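Local coordinates for protein UDP-N-Acetylenolpyruvylglucosamine Reductase (Thermus caldophilus, PDB 2GQT) that reduces the enolpyruvyl group of UDP-N-acetylenolpyruvylglucosamine with FAD and probably NADPH, yielding UDP-N-acetylmuramate for peptidoglycan synthesis, at residues D225-L230 against F235-G240. Numbering follows the deposited sequence.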
ATOM      1  N   ASP A 225       7.914   3.272 -22.055  1.00 18.23           N
ATOM      2  CA  ASP A 225       8.647   2.447 -21.087  1.00 17.91           C
ATOM      3  C   ASP A 225       7.728   1.660 -20.127  1.00 16.87           C
ATOM      4  O   ASP A 225       8.209   1.024 -19.186  1.00 16.97           O
ATOM      5  CB  ASP A 225       9.649   3.301 -20.292  1.00 18.76           C
ATOM      6  CG  ASP A 225      10.977   3.518 -21.023  1.00 20.39           C
ATOM      7  OD1 ASP A 225      11.170   3.003 -22.149  1.00 22.12           O
ATOM      8  OD2 ASP A 225      11.841   4.218 -20.453  1.00 22.22           O
ATOM      9  N   ALA A 226       6.417   1.719 -20.353  1.00 15.16           N
ATOM     10  CA  ALA A 226       5.451   0.921 -19.598  1.00 14.01           C
ATOM     11  C   ALA A 226       5.211  -0.398 -20.332  1.00 13.60           C
ATOM     12  O   ALA A 226       4.999  -0.401 -21.545  1.00 13.98           O
ATOM     13  CB  ALA A 226       4.151   1.684 -19.426  1.00 14.30           C
ATOM     14  N   MET A 227       5.271  -1.516 -19.619  1.00 12.59           N
ATOM     15  CA  MET A 227       5.078  -2.807 -20.272  1.00 13.13           C
ATOM     16  C   MET A 227       4.320  -3.760 -19.373  1.00 12.50           C
ATOM     17  O   MET A 227       4.534  -3.759 -18.166  1.00 12.52           O
ATOM     18  CB  MET A 227       6.430  -3.422 -20.666  1.00 13.42           C
ATOM     19  CG  MET A 227       6.299  -4.676 -21.522  1.00 13.74           C
ATOM     20  SD  MET A 227       7.859  -5.414 -21.991  1.00 16.06           S
ATOM     21  CE  MET A 227       8.371  -6.078 -20.420  1.00 17.60           C
ATOM     22  N   ILE A 228       3.425  -4.563 -19.948  1.00 12.07           N
ATOM     23  CA  ILE A 228       2.846  -5.686 -19.223  1.00 12.71           C
ATOM     24  C   ILE A 228       3.955  -6.719 -19.019  1.00 12.20           C
ATOM     25  O   ILE A 228       4.553  -7.207 -19.991  1.00 12.03           O
ATOM     26  CB  ILE A 228       1.637  -6.296 -19.956  1.00 12.81           C
ATOM     27  CG1 ILE A 228       0.551  -5.232 -20.152  1.00 13.45           C
ATOM     28  CG2 ILE A 228       1.093  -7.482 -19.172  1.00 13.47           C
ATOM     29  CD1 ILE A 228      -0.697  -5.702 -20.881  1.00 14.43           C
ATOM     30  N   SER A 229       4.241  -7.017 -17.753  1.00 12.24           N
ATOM     31  CA  SER A 229       5.345  -7.886 -17.388  1.00 12.72           C
ATOM     32  C   SER A 229       5.326  -9.210 -18.142  1.00 13.14           C
ATOM     33  O   SER A 229       4.275  -9.824 -18.327  1.00 13.17           O
ATOM     34  CB  SER A 229       5.308  -8.154 -15.890  1.00 12.81           C
ATOM     35  OG  SER A 229       6.232  -9.163 -15.543  1.00 14.29           O
ATOM     36  N   LEU A 230       6.510  -9.642 -18.573  1.00 13.40           N
ATOM     37  CA  LEU A 230       6.669 -10.956 -19.184  1.00 14.63           C
ATOM     38  C   LEU A 230       6.574 -12.087 -18.145  1.00 14.88           C
ATOM     39  O   LEU A 230       6.431 -13.248 -18.515  1.00 15.77           O
ATOM     40  CB  LEU A 230       7.998 -11.038 -19.948  1.00 15.13           C
ATOM     41  CG  LEU A 230       8.205 -10.124 -21.163  1.00 16.32           C
ATOM     42  CD1 LEU A 230       9.657 -10.194 -21.629  1.00 18.10           C
ATOM     43  CD2 LEU A 230       7.256 -10.496 -22.302  1.00 17.37           C
ATOM     44  N   PHE A 235       0.884  -7.474 -13.764  1.00 14.12           N
ATOM     45  CA  PHE A 235       1.861  -6.464 -13.385  1.00 14.58           C
ATOM     46  C   PHE A 235       2.250  -5.610 -14.581  1.00 14.76           C
ATOM     47  O   PHE A 235       2.613  -6.128 -15.643  1.00 14.07           O
ATOM     48  CB  PHE A 235       3.092  -7.102 -12.744  1.00 15.09           C
ATOM     49  CG  PHE A 235       2.843  -7.626 -11.359  1.00 15.14           C
ATOM     50  CD1 PHE A 235       2.204  -8.847 -11.165  1.00 16.18           C
ATOM     51  CD2 PHE A 235       3.240  -6.899 -10.244  1.00 15.90           C
ATOM     52  CE1 PHE A 235       1.962  -9.334  -9.888  1.00 16.41           C
ATOM     53  CE2 PHE A 235       3.008  -7.385  -8.955  1.00 16.22           C
ATOM     54  CZ  PHE A 235       2.365  -8.607  -8.782  1.00 16.15           C
ATOM     55  N   ILE A 236       2.119  -4.298 -14.416  1.00 15.43           N
ATOM     56  CA  ILE A 236       2.679  -3.354 -15.365  1.00 16.24           C
ATOM     57  C   ILE A 236       3.963  -2.824 -14.767  1.00 16.21           C
ATOM     58  O   ILE A 236       4.003  -2.348 -13.617  1.00 17.48           O
ATOM     59  CB  ILE A 236       1.701  -2.218 -15.720  1.00 16.52           C
ATOM     60  CG1 ILE A 236       0.535  -2.798 -16.527  1.00 17.00           C
ATOM     61  CG2 ILE A 236       2.421  -1.093 -16.486  1.00 17.57           C
ATOM     62  CD1 ILE A 236      -0.683  -1.887 -16.647  1.00 18.44           C
ATOM     63  N   VAL A 237       5.027  -2.923 -15.541  1.00 16.16           N
ATOM     64  CA  VAL A 237       6.326  -2.527 -15.055  1.00 16.49           C
ATOM     65  C   VAL A 237       6.871  -1.297 -15.790  1.00 15.70           C
ATOM     66  O   VAL A 237       6.530  -1.023 -16.954  1.00 15.53           O
ATOM     67  CB  VAL A 237       7.309  -3.726 -15.075  1.00 17.20           C
ATOM     68  CG1 VAL A 237       6.792  -4.864 -14.178  1.00 18.52           C
ATOM     69  CG2 VAL A 237       7.523  -4.224 -16.496  1.00 17.59           C
ATOM     70  N   ASN A 238       7.702  -0.549 -15.070  1.00 15.42           N
ATOM     71  CA  ASN A 238       8.350   0.655 -15.558  1.00 15.63           C
ATOM     72  C   ASN A 238       9.780   0.300 -15.950  1.00 16.42           C
ATOM     73  O   ASN A 238      10.604  -0.005 -15.090  1.00 17.05           O
ATOM     74  CB  ASN A 238       8.314   1.710 -14.437  1.00 15.36           C
ATOM     75  CG  ASN A 238       8.932   3.050 -14.829  1.00 15.86           C
ATOM     76  OD1 ASN A 238       8.831   4.022 -14.074  1.00 16.80           O
ATOM     77  ND2 ASN A 238       9.579   3.110 -15.985  1.00 13.83           N
ATOM     78  N   LEU A 239      10.061   0.317 -17.251  1.00 16.80           N
ATOM     79  CA  LEU A 239      11.365  -0.104 -17.775  1.00 17.77           C
ATOM     80  C   LEU A 239      12.443   0.976 -17.669  1.00 18.39           C
ATOM     81  O   LEU A 239      13.606   0.735 -18.002  1.00 18.68           O
ATOM     82  CB  LEU A 239      11.234  -0.593 -19.220  1.00 17.70           C
ATOM     83  CG  LEU A 239      10.364  -1.839 -19.435  1.00 18.59           C
ATOM     84  CD1 LEU A 239      10.189  -2.104 -20.912  1.00 18.84           C
ATOM     85  CD2 LEU A 239      10.943  -3.073 -18.761  1.00 20.12           C
ATOM     86  N   GLY A 240      12.068   2.162 -17.203  1.00 18.42           N
ATOM     87  CA  GLY A 240      13.054   3.214 -16.978  1.00 19.25           C
ATOM     88  C   GLY A 240      12.460   4.582 -16.746  1.00 19.44           C
ATOM     89  O   GLY A 240      12.514   5.106 -15.631  1.00 20.24           O
TER
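S229 meets F235 through the root of its side chain, not the ring: CB of S229 lies 4.0 Å from CB of F235, and the phenyl group leads away from 225-230. H232 packs edge-to-face with that ring, while P192 and S196 also touch it. The carboxylate of D225, the other flat group, skirts the G240 backbone, OD2 lying 3.8 Å from G240 C; OD2 accepts a hydrogen bond from Q241 N, and OD1 forms a salt bridge with R222.

Four backbone hydrogen bonds join the antiparallel strands. M227 and V237 form the hydrogen-bonded pair, V237 N reaching M227 O at 2.8 Å (N-H...O 171°) and M227 N reaching V237 O at 3.0 Å, less straight at 155°. S229 N to F235 O and L239 N to D225 O, both 2.8 Å and almost straight, extend the pairing beyond the strands.

A226, I228, I236 and N238 point to one face, where I228 and I236 pack on helix 244-257; M227 and V237 point to the other. With CG anti to its carbonyl carbon (chi1 -63°), L239 sends CD1 to M227 CB, 4.0 Å away.

The four backbone bonds define the register of this C-terminal-domain hairpin and satisfy the polar groups that take part in them. The side chain of F235 lies about 4 Å from that of C199, the active-site proton donor, and about 5 Å from bound FAD, so the hairpin's end borders the active site.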